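Local coordinates for protein aminotransferase TlmJ (Streptoalloteichus hindustanus, PDB 5UID) that probably transfers amino groups with the help of pyridoxal 5'-phosphate, as a member of the DegT/DnrJ/EryC1 aminotransferase family, at residues A[6-9]-A[10-13]; A[112-115]-A[116-119]; A[144-147]-A[148-151]; A[273-276]-A[277-280]. One frame throughout, in Å; residues are numbered along the deposited sequence.

Contact 1. Residues A[6-9]-A[10-13]; sequences MINV and FQPT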
loop_
_atom_site.group_PDB
_atom_site.type_symbol
_atom_site.label_atom_id
_atom_site.label_comp_id
_atom_site.label_asym_id
_atom_site.label_seq_id
_atom_site.Cartn_x
_atom_site.Cartn_y
_atom_site.Cartn_z
HETATM N N MSE A 6 -0.182 -6.734 29.592
HETATM C CA MSE A 6 -1.451 -6.638 28.874
HETATM C C MSE A 6 -1.656 -7.804 27.916
HETATM O O MSE A 6 -0.773 -8.131 27.123
HETATM C CB MSE A 6 -1.530 -5.317 28.106
HETATM C CG MSE A 6 -2.306 -4.229 28.826
HETATM SE SE MSE A 6 -4.212 -4.640 28.998
HETATM C CE MSE A 6 -4.763 -2.997 29.882
ATOM N N ILE A 7 -2.827 -8.425 27.995
ATOM C CA ILE A 7 -3.204 -9.511 27.097
ATOM C C ILE A 7 -4.004 -8.918 25.945
ATOM O O ILE A 7 -5.098 -8.386 26.152
ATOM C CB ILE A 7 -4.013 -10.586 27.837
ATOM C CG1 ILE A 7 -3.162 -11.232 28.933
ATOM C CG2 ILE A 7 -4.530 -11.631 26.863
ATOM C CD1 ILE A 7 -3.893 -12.276 29.743
ATOM N N ASN A 8 -3.466 -9.017 24.731
ATOM C CA ASN A 8 -4.050 -8.363 23.569
ATOM C C ASN A 8 -5.126 -9.230 22.919
ATOM O O ASN A 8 -5.140 -10.455 23.054
ATOM C CB ASN A 8 -2.970 -8.029 22.538
ATOM C CG ASN A 8 -1.829 -7.221 23.128
ATOM O OD1 ASN A 8 -1.973 -6.030 23.409
ATOM N ND2 ASN A 8 -0.682 -7.867 23.312
ATOM N N VAL A 9 -6.029 -8.567 22.191
ATOM C CA VAL A 9 -7.084 -9.270 21.464
ATOM C C VAL A 9 -6.532 -9.908 20.197
ATOM O O VAL A 9 -6.888 -11.041 19.852
ATOM C CB VAL A 9 -8.246 -8.309 21.147
ATOM C CG1 VAL A 9 -9.356 -9.041 20.406
ATOM C CG2 VAL A 9 -8.779 -7.694 22.414
ATOM N N PHE A 10 -5.670 -9.191 19.481
ATOM C CA PHE A 10 -5.017 -9.690 18.282
ATOM C C PHE A 10 -3.510 -9.659 18.492
ATOM O O PHE A 10 -2.984 -8.729 19.110
ATOM C CB PHE A 10 -5.381 -8.849 17.052
ATOM C CG PHE A 10 -6.831 -8.468 16.984
ATOM C CD1 PHE A 10 -7.789 -9.402 16.633
ATOM C CD2 PHE A 10 -7.236 -7.173 17.262
ATOM C CE1 PHE A 10 -9.121 -9.056 16.567
ATOM C CE2 PHE A 10 -8.572 -6.818 17.197
ATOM C CZ PHE A 10 -9.516 -7.762 16.848
ATOM N N GLN A 11 -2.820 -10.675 17.981
ATOM C CA GLN A 11 -1.367 -10.690 18.064
ATOM C C GLN A 11 -0.787 -11.670 17.052
ATOM O O GLN A 11 -1.201 -12.833 17.007
ATOM C CB GLN A 11 -0.905 -11.050 19.476
ATOM C CG GLN A 11 0.594 -10.937 19.667
ATOM C CD GLN A 11 1.001 -11.031 21.120
ATOM O OE1 GLN A 11 0.266 -10.605 22.011
ATOM N NE2 GLN A 11 2.176 -11.595 21.369
ATOM N N PRO A 12 0.155 -11.237 16.221
ATOM C CA PRO A 12 0.806 -12.160 15.287
ATOM C C PRO A 12 1.971 -12.892 15.936
ATOM O O PRO A 12 2.478 -12.508 16.992
ATOM C CB PRO A 12 1.295 -11.231 14.171
ATOM C CG PRO A 12 1.584 -9.948 14.877
ATOM C CD PRO A 12 0.588 -9.840 16.015
ATOM N N THR A 13 2.396 -13.971 15.278
ATOM C CA THR A 13 3.555 -14.753 15.712
ATOM C C THR A 13 4.506 -14.902 14.528
ATOM O O THR A 13 4.298 -15.754 13.659
ATOM C CB THR A 13 3.149 -16.120 16.264
ATOM O OG1 THR A 13 2.329 -16.812 15.311
ATOM C CG2 THR A 13 2.391 -15.968 17.576
HETATM O O HOH W 1 -1.804 -10.936 24.100
#
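Gln11 OE1 is gripped by two donors, one of them the side-chain amide of Asn8. Asn8 ND2 gives it a hydrogen bond of 3.2 Å with an N-H...O angle of 155°. The bond lies close to the amide plane of Asn8, yet ND2 stands above the carbonyl plane of Gln11, 38° out of it, and not on a lone pair. Water 1 supplies the second hydrogen, 3.0 Å from Gln11 OE1, and itself accepts from the backbone at 2.6 Å from Asn8 N. Gln11 spans the distance because its CG is anti to the backbone N and the chain stays extended. The amide bond and the water bridge span a turn, Asn8 to Gln11, in the irregular N-terminal segment that leads to helix 16-28; backbone hydrogen bonds pair Ile7 with Gly323 and Tyr325, and Val9 with Leu360, tying this segment to the C-terminal part of the chain. A CH-pi contact joins the neighbouring pair: Val9 CG1 sits over one face of the Phe10 ring, 3.8 Å from its centroid and 12° off the normal. Gln11 and Pro12 also pack on Gly29 of the second subunit.

Contact 2. Residues A[112-115]-A[116-119]; sequences NPTA and DHVA
Thr114 and His117 form a capping box at the start of helix 115-119, with Thr114 in the N-cap position. Two hydrogen bonds run in opposite directions between them. His117 N donates to Thr114 OG1 at 3.1 Å, with an N-H...O angle of 153°; in return Thr114 N points almost straight, at 176°, to His117 ND1, but the 3.4 Å length makes this bond weak. The hydroxyl can receive its bond because chi1 of 69° places OG1 between the backbone N and the carbonyl carbon, and His117 brings its ring back over the cap with CG beside its own N. Backbone bonds then begin the helical ladder, from Val118 N to Thr114 O at 3.2 Å and from Ala119 N to Ala115 O at 2.9 Å. Outside the segment, Asp140 accepts from Ala115 N through OD2, so a carboxylate from the loop before helix 141-151 also meets the helix start. Apolar contact is slight: Pro113 CB lies 4.3 Å from Val118 CG2, and both side chains pack against strands 79-83 and 126-132 of the central sheet. Around the imidazole, Pro113 CA approaches the edge in plane. Thr114 OG1 sits over one face, offset toward the rim and 3.5 Å from His117 CG.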
loop_
_atom_site.group_PDB
_atom_site.type_symbol
_atom_site.label_atom_id
_atom_site.label_comp_id
_atom_site.label_asym_id
_atom_site.label_seq_id
_atom_site.Cartn_x
_atom_site.Cartn_y
_atom_site.Cartn_z
ATOM N N ASN A 112 -23.415 -12.204 11.490
ATOM C CA ASN A 112 -23.400 -12.443 10.057
ATOM C C ASN A 112 -24.794 -12.232 9.476
ATOM O O ASN A 112 -25.799 -12.474 10.152
ATOM C CB ASN A 112 -22.936 -13.867 9.718
ATOM C CG ASN A 112 -21.437 -13.960 9.491
ATOM O OD1 ASN A 112 -20.794 -12.990 9.083
ATOM N ND2 ASN A 112 -20.874 -15.136 9.744
ATOM N N PRO A 113 -24.889 -11.768 8.235
ATOM C CA PRO A 113 -26.200 -11.633 7.601
ATOM C C PRO A 113 -26.669 -12.950 7.007
ATOM O O PRO A 113 -25.874 -13.779 6.556
ATOM C CB PRO A 113 -25.948 -10.595 6.504
ATOM C CG PRO A 113 -24.525 -10.826 6.125
ATOM C CD PRO A 113 -23.811 -11.219 7.396
ATOM N N THR A 114 -27.983 -13.139 7.026
ATOM C CA THR A 114 -28.595 -14.256 6.326
ATOM C C THR A 114 -28.854 -13.870 4.873
ATOM O O THR A 114 -28.734 -12.709 4.480
ATOM C CB THR A 114 -29.902 -14.678 7.001
ATOM O OG1 THR A 114 -30.891 -13.659 6.806
ATOM C CG2 THR A 114 -29.691 -14.893 8.490
ATOM N N ALA A 115 -29.212 -14.871 4.067
ATOM C CA ALA A 115 -29.624 -14.588 2.696
ATOM C C ALA A 115 -30.877 -13.723 2.664
ATOM O O ALA A 115 -31.048 -12.913 1.745
ATOM C CB ALA A 115 -29.856 -15.892 1.933
ATOM N N ASP A 116 -31.757 -13.873 3.658
ATOM C CA ASP A 116 -32.956 -13.043 3.721
ATOM C C ASP A 116 -32.614 -11.588 4.025
ATOM O O ASP A 116 -33.266 -10.672 3.511
ATOM C CB ASP A 116 -33.923 -13.596 4.769
ATOM C CG ASP A 116 -34.601 -14.876 4.323
ATOM O OD1 ASP A 116 -34.776 -15.057 3.099
ATOM O OD2 ASP A 116 -34.958 -15.701 5.190
ATOM N N HIS A 117 -31.596 -11.359 4.859
ATOM C CA HIS A 117 -31.170 -9.992 5.151
ATOM C C HIS A 117 -30.627 -9.303 3.906
ATOM O O HIS A 117 -30.928 -8.130 3.657
ATOM C CB HIS A 117 -30.121 -9.996 6.264
ATOM C CG HIS A 117 -30.687 -10.250 7.626
ATOM N ND1 HIS A 117 -29.986 -10.904 8.616
ATOM C CD2 HIS A 117 -31.889 -9.934 8.162
ATOM C CE1 HIS A 117 -30.732 -10.982 9.703
ATOM N NE2 HIS A 117 -31.892 -10.399 9.456
ATOM N N VAL A 118 -29.821 -10.015 3.116
ATOM C CA VAL A 118 -29.290 -9.438 1.886
ATOM C C VAL A 118 -30.412 -9.193 0.886
ATOM O O VAL A 118 -30.470 -8.137 0.245
ATOM C CB VAL A 118 -28.194 -10.349 1.298
ATOM C CG1 VAL A 118 -27.599 -9.725 0.042
ATOM C CG2 VAL A 118 -27.114 -10.615 2.331
ATOM N N ALA A 119 -31.328 -10.157 0.747
ATOM C CA ALA A 119 -32.400 -10.035 -0.236
ATOM C C ALA A 119 -33.291 -8.831 0.039
ATOM O O ALA A 119 -33.792 -8.205 -0.902
ATOM C CB ALA A 119 -33.237 -11.314 -0.261
#

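Contact 3. Residues A[144-147]-A[148-151]; sequences IAEL and CRER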
loop_
_atom_site.group_PDB
_atom_site.type_symbol
_atom_site.label_atom_id
_atom_site.label_comp_id
_atom_site.label_asym_id
_atom_site.label_seq_id
_atom_site.Cartn_x
_atom_site.Cartn_y
_atom_site.Cartn_z
ATOM N N ILE A 144 -26.320 -17.111 0.461
ATOM C CA ILE A 144 -26.064 -15.761 -0.035
ATOM C C ILE A 144 -25.502 -15.818 -1.449
ATOM O O ILE A 144 -25.944 -15.084 -2.343
ATOM C CB ILE A 144 -25.121 -15.009 0.923
ATOM C CG1 ILE A 144 -25.847 -14.682 2.232
ATOM C CG2 ILE A 144 -24.579 -13.741 0.268
ATOM C CD1 ILE A 144 -24.942 -14.124 3.313
ATOM N N ALA A 145 -24.529 -16.704 -1.677
ATOM C CA ALA A 145 -23.955 -16.849 -3.011
ATOM C C ALA A 145 -24.999 -17.323 -4.013
ATOM O O ALA A 145 -25.029 -16.856 -5.159
ATOM C CB ALA A 145 -22.769 -17.814 -2.972
ATOM N N GLU A 146 -25.869 -18.248 -3.599
ATOM C CA GLU A 146 -26.920 -18.724 -4.490
ATOM C C GLU A 146 -27.906 -17.612 -4.826
ATOM O O GLU A 146 -28.358 -17.503 -5.971
ATOM C CB GLU A 146 -27.642 -19.917 -3.862
ATOM C CG GLU A 146 -28.761 -20.479 -4.717
ATOM C CD GLU A 146 -28.283 -20.926 -6.087
ATOM O OE1 GLU A 146 -27.133 -21.404 -6.198
ATOM O OE2 GLU A 146 -29.058 -20.790 -7.053
ATOM N N LEU A 147 -28.247 -16.776 -3.842
ATOM C CA LEU A 147 -29.144 -15.650 -4.093
ATOM C C LEU A 147 -28.545 -14.684 -5.109
ATOM O O LEU A 147 -29.217 -14.270 -6.061
ATOM C CB LEU A 147 -29.451 -14.929 -2.780
ATOM C CG LEU A 147 -30.083 -13.539 -2.894
ATOM C CD1 LEU A 147 -31.495 -13.623 -3.454
ATOM C CD2 LEU A 147 -30.072 -12.837 -1.546
ATOM N N CYS A 148 -27.277 -14.307 -4.918
ATOM C CA CYS A 148 -26.624 -13.414 -5.870
ATOM C C CYS A 148 -26.502 -14.058 -7.243
ATOM O O CYS A 148 -26.599 -13.368 -8.264
ATOM C CB CYS A 148 -25.244 -13.007 -5.349
ATOM S SG CYS A 148 -25.272 -12.132 -3.764
ATOM N N ARG A 149 -26.291 -15.376 -7.286
ATOM C CA ARG A 149 -26.242 -16.084 -8.560
ATOM C C ARG A 149 -27.588 -16.033 -9.270
ATOM O O ARG A 149 -27.648 -15.838 -10.490
ATOM C CB ARG A 149 -25.803 -17.530 -8.330
ATOM C CG ARG A 149 -25.873 -18.413 -9.559
ATOM C CD ARG A 149 -25.527 -19.853 -9.222
ATOM N NE ARG A 149 -25.832 -20.753 -10.330
ATOM C CZ ARG A 149 -27.029 -21.286 -10.551
ATOM N NH1 ARG A 149 -28.040 -21.007 -9.738
ATOM N NH2 ARG A 149 -27.220 -22.095 -11.585
ATOM N N GLU A 150 -28.683 -16.202 -8.522
ATOM C CA GLU A 150 -30.008 -16.139 -9.128
ATOM C C GLU A 150 -30.358 -14.720 -9.560
ATOM O O GLU A 150 -31.024 -14.524 -10.582
ATOM C CB GLU A 150 -31.053 -16.672 -8.151
ATOM C CG GLU A 150 -30.892 -18.144 -7.809
ATOM C CD GLU A 150 -31.801 -18.586 -6.680
ATOM O OE1 GLU A 150 -32.561 -17.741 -6.161
ATOM O OE2 GLU A 150 -31.752 -19.777 -6.309
ATOM N N ARG A 151 -29.923 -13.719 -8.795
ATOM C CA ARG A 151 -30.200 -12.324 -9.116
ATOM C C ARG A 151 -29.216 -11.734 -10.121
ATOM O O ARG A 151 -29.411 -10.593 -10.552
ATOM C CB ARG A 151 -30.190 -11.480 -7.835
ATOM C CG ARG A 151 -31.236 -11.884 -6.811
ATOM C CD ARG A 151 -32.647 -11.671 -7.338
ATOM N NE ARG A 151 -33.649 -11.936 -6.308
ATOM C CZ ARG A 151 -34.107 -11.020 -5.461
ATOM N NH1 ARG A 151 -33.655 -9.775 -5.524
ATOM N NH2 ARG A 151 -35.015 -11.347 -4.552
#
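Glu146 starts with CG anti to its N and then bends at chi2 (58°), a course that brings its carboxylate to both Arg149 and Glu150. Arg149 instead stays extended from CG to NE, running beside Glu146 in the same direction. Their ends meet in a salt bridge: Arg149 NH1 lies 2.9 Å from Glu146 OE2, which comes in at the edge of the guanidinium near its plane. The carboxylate and guanidinium planes are 44° apart, and the N-H...O angle of only 118° marks the hydrogen-bonding part as weak. The same Glu146 OE2 also lies 3.0 Å from Glu150 OE2, although both atoms are acceptors. That closeness of like charges may raise the proton affinity of one carboxylate, an effect that Arg149 may partly offset. Farther round the helix, Leu147 crosses Arg151. Leu147 CD1 is 3.8 Å from Arg151 CG and covers one face of the guanidinium off-centre, while Leu147 and Arg151 both reach Leu122 in a loop. Cys148 faces inward, its SG 4.4 Å from Ile144 CG2, and like Ala145 it packs on Leu155 of strand 155-158. The helical backbone bonds run beneath these pairs, with Cys148 N to Ile144 O at 3.0 Å and Arg151 N to Leu147 O at 2.9 Å. Glu146, Arg149 and Glu150 on one flank, and Ala145 and Cys148 toward strand 155-158, make this the amphipathic helix 141-151 of a beta-alpha-beta crossover between parallel strands 126-132 and 155-158.

Contact 4. Residues A[273-276]-A[277-280]; sequences AERY and DQGL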
loop_
_atom_site.group_PDB
_atom_site.type_symbol
_atom_site.label_atom_id
_atom_site.label_comp_id
_atom_site.label_asym_id
_atom_site.label_seq_id
_atom_site.Cartn_x
_atom_site.Cartn_y
_atom_site.Cartn_z
ATOM N N ALA A 273 -10.382 -21.565 21.927
ATOM C CA ALA A 273 -11.821 -21.327 21.920
ATOM C C ALA A 273 -12.582 -22.464 22.588
ATOM O O ALA A 273 -13.610 -22.227 23.237
ATOM C CB ALA A 273 -12.314 -21.122 20.488
ATOM N N GLU A 274 -12.098 -23.699 22.449
ATOM C CA GLU A 274 -12.747 -24.819 23.121
ATOM C C GLU A 274 -12.547 -24.744 24.631
ATOM O O GLU A 274 -13.468 -25.047 25.399
ATOM C CB GLU A 274 -12.222 -26.139 22.560
ATOM C CG GLU A 274 -12.657 -26.389 21.124
ATOM C CD GLU A 274 -12.033 -27.633 20.521
ATOM O OE1 GLU A 274 -11.059 -28.157 21.103
ATOM O OE2 GLU A 274 -12.517 -28.084 19.460
ATOM N N ARG A 275 -11.355 -24.338 25.074
ATOM C CA ARG A 275 -11.151 -24.089 26.497
ATOM C C ARG A 275 -12.040 -22.951 26.983
ATOM O O ARG A 275 -12.588 -23.012 28.090
ATOM C CB ARG A 275 -9.678 -23.785 26.774
ATOM C CG ARG A 275 -9.389 -23.386 28.214
ATOM C CD ARG A 275 -9.679 -24.524 29.186
ATOM N NE ARG A 275 -9.614 -24.082 30.577
ATOM C CZ ARG A 275 -10.677 -23.893 31.353
ATOM N NH1 ARG A 275 -11.895 -24.121 30.880
ATOM N NH2 ARG A 275 -10.524 -23.483 32.606
ATOM N N TYR A 276 -12.196 -21.906 26.165
ATOM C CA TYR A 276 -13.148 -20.844 26.484
ATOM C C TYR A 276 -14.559 -21.403 26.619
ATOM O O TYR A 276 -15.278 -21.084 27.574
ATOM C CB TYR A 276 -13.114 -19.759 25.406
ATOM C CG TYR A 276 -11.982 -18.762 25.512
ATOM C CD1 TYR A 276 -11.218 -18.656 26.667
ATOM C CD2 TYR A 276 -11.689 -17.910 24.452
ATOM C CE1 TYR A 276 -10.185 -17.734 26.759
ATOM C CE2 TYR A 276 -10.663 -16.991 24.532
ATOM C CZ TYR A 276 -9.914 -16.905 25.688
ATOM O OH TYR A 276 -8.892 -15.983 25.762
ATOM N N ASP A 277 -14.976 -22.237 25.660
ATOM C CA ASP A 277 -16.296 -22.856 25.735
ATOM C C ASP A 277 -16.464 -23.639 27.029
ATOM O O ASP A 277 -17.520 -23.579 27.667
ATOM C CB ASP A 277 -16.525 -23.771 24.531
ATOM C CG ASP A 277 -16.634 -23.010 23.221
ATOM O OD1 ASP A 277 -16.922 -21.792 23.248
ATOM O OD2 ASP A 277 -16.439 -23.638 22.158
ATOM N N GLN A 278 -15.427 -24.373 27.439
ATOM C CA GLN A 278 -15.528 -25.181 28.650
ATOM C C GLN A 278 -15.696 -24.311 29.890
ATOM O O GLN A 278 -16.514 -24.621 30.764
ATOM C CB GLN A 278 -14.296 -26.075 28.785
ATOM C CG GLN A 278 -14.330 -27.001 29.992
ATOM C CD GLN A 278 -13.042 -27.784 30.162
ATOM O OE1 GLN A 278 -11.964 -27.312 29.804
ATOM N NE2 GLN A 278 -13.152 -28.991 30.706
ATOM N N GLY A 279 -14.942 -23.217 29.984
ATOM C CA GLY A 279 -14.953 -22.406 31.188
ATOM C C GLY A 279 -16.060 -21.379 31.284
ATOM O O GLY A 279 -16.286 -20.842 32.373
ATOM N N LEU A 280 -16.765 -21.096 30.187
ATOM C CA LEU A 280 -17.754 -20.027 30.167
ATOM C C LEU A 280 -19.148 -20.464 29.739
ATOM O O LEU A 280 -20.043 -19.614 29.659
ATOM C CB LEU A 280 -17.286 -18.896 29.240
ATOM C CG LEU A 280 -15.941 -18.235 29.543
ATOM C CD1 LEU A 280 -15.643 -17.167 28.510
ATOM C CD2 LEU A 280 -15.925 -17.646 30.939
#
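Arg275 and Gln278 approach one another along the helix surface, with Arg275 NH1 3.4 Å from Gln278 OE1. The guanidinium and amide planes are nearly perpendicular, 85° apart. Arg275 bends at chi2 (64°), a turn that carries NH1 forward along the helix, whereas Gln278 is extended. Backbone hydrogen bonds form the next group. Three successive rungs join residues four apart: Asp277 N donates to Ala273 O at 2.8 Å, Gln278 N to Glu274 O, and Gly279 N to Arg275 O. The ladder weakens at the last rung, where Leu280 N and Tyr276 O are still 3.0 Å apart but the N-H...O angle falls to 127°. Leu280 CB also lies 3.4 Å from the carbonyl O of Tyr276. Among the other polar groups, Asp277 folds its carboxylate back beside the first rung, with OD1 3.3 Å from Ala273 O although both are acceptors. Asp277 OD1 is hydrogen-bonded to Tyr303 OH, and the hydroxyl of Tyr276 to Pro359 O. On helix 366-383, the Tyr276 ring lies against Val369, Val372 and Ile373, while Glu370 is the stronger partner of Arg275, forming a salt bridge with its NE. The arrangement is that of the final turns of a long helix, 249-280, packed against the C-terminal helix 366-383.

How the contacts relate
Contacts 1 to 4 follow one another in series along the chain but fall into two regions. Contacts 2 and 3 are neighbours, with centres 11 Å apart, and they touch: Ala115 O lies 3.4 Å from Leu147 CD2, and Ala119 CB packs on the same methyl. Helices 115-119 and 141-151 thus lie together against the central sheet, joined through strand 126-132. Contact 1 lies across the chain's centre from contacts 2 and 3, with centres about 32 and 37 Å away. Contacts 1 and 4 form the other region, with centres about 18 Å apart and nearest atoms about 6 Å apart. Both rest on helix 366-383, so the N-terminal segment and the end of helix 249-280 meet the C-terminal part of the fold.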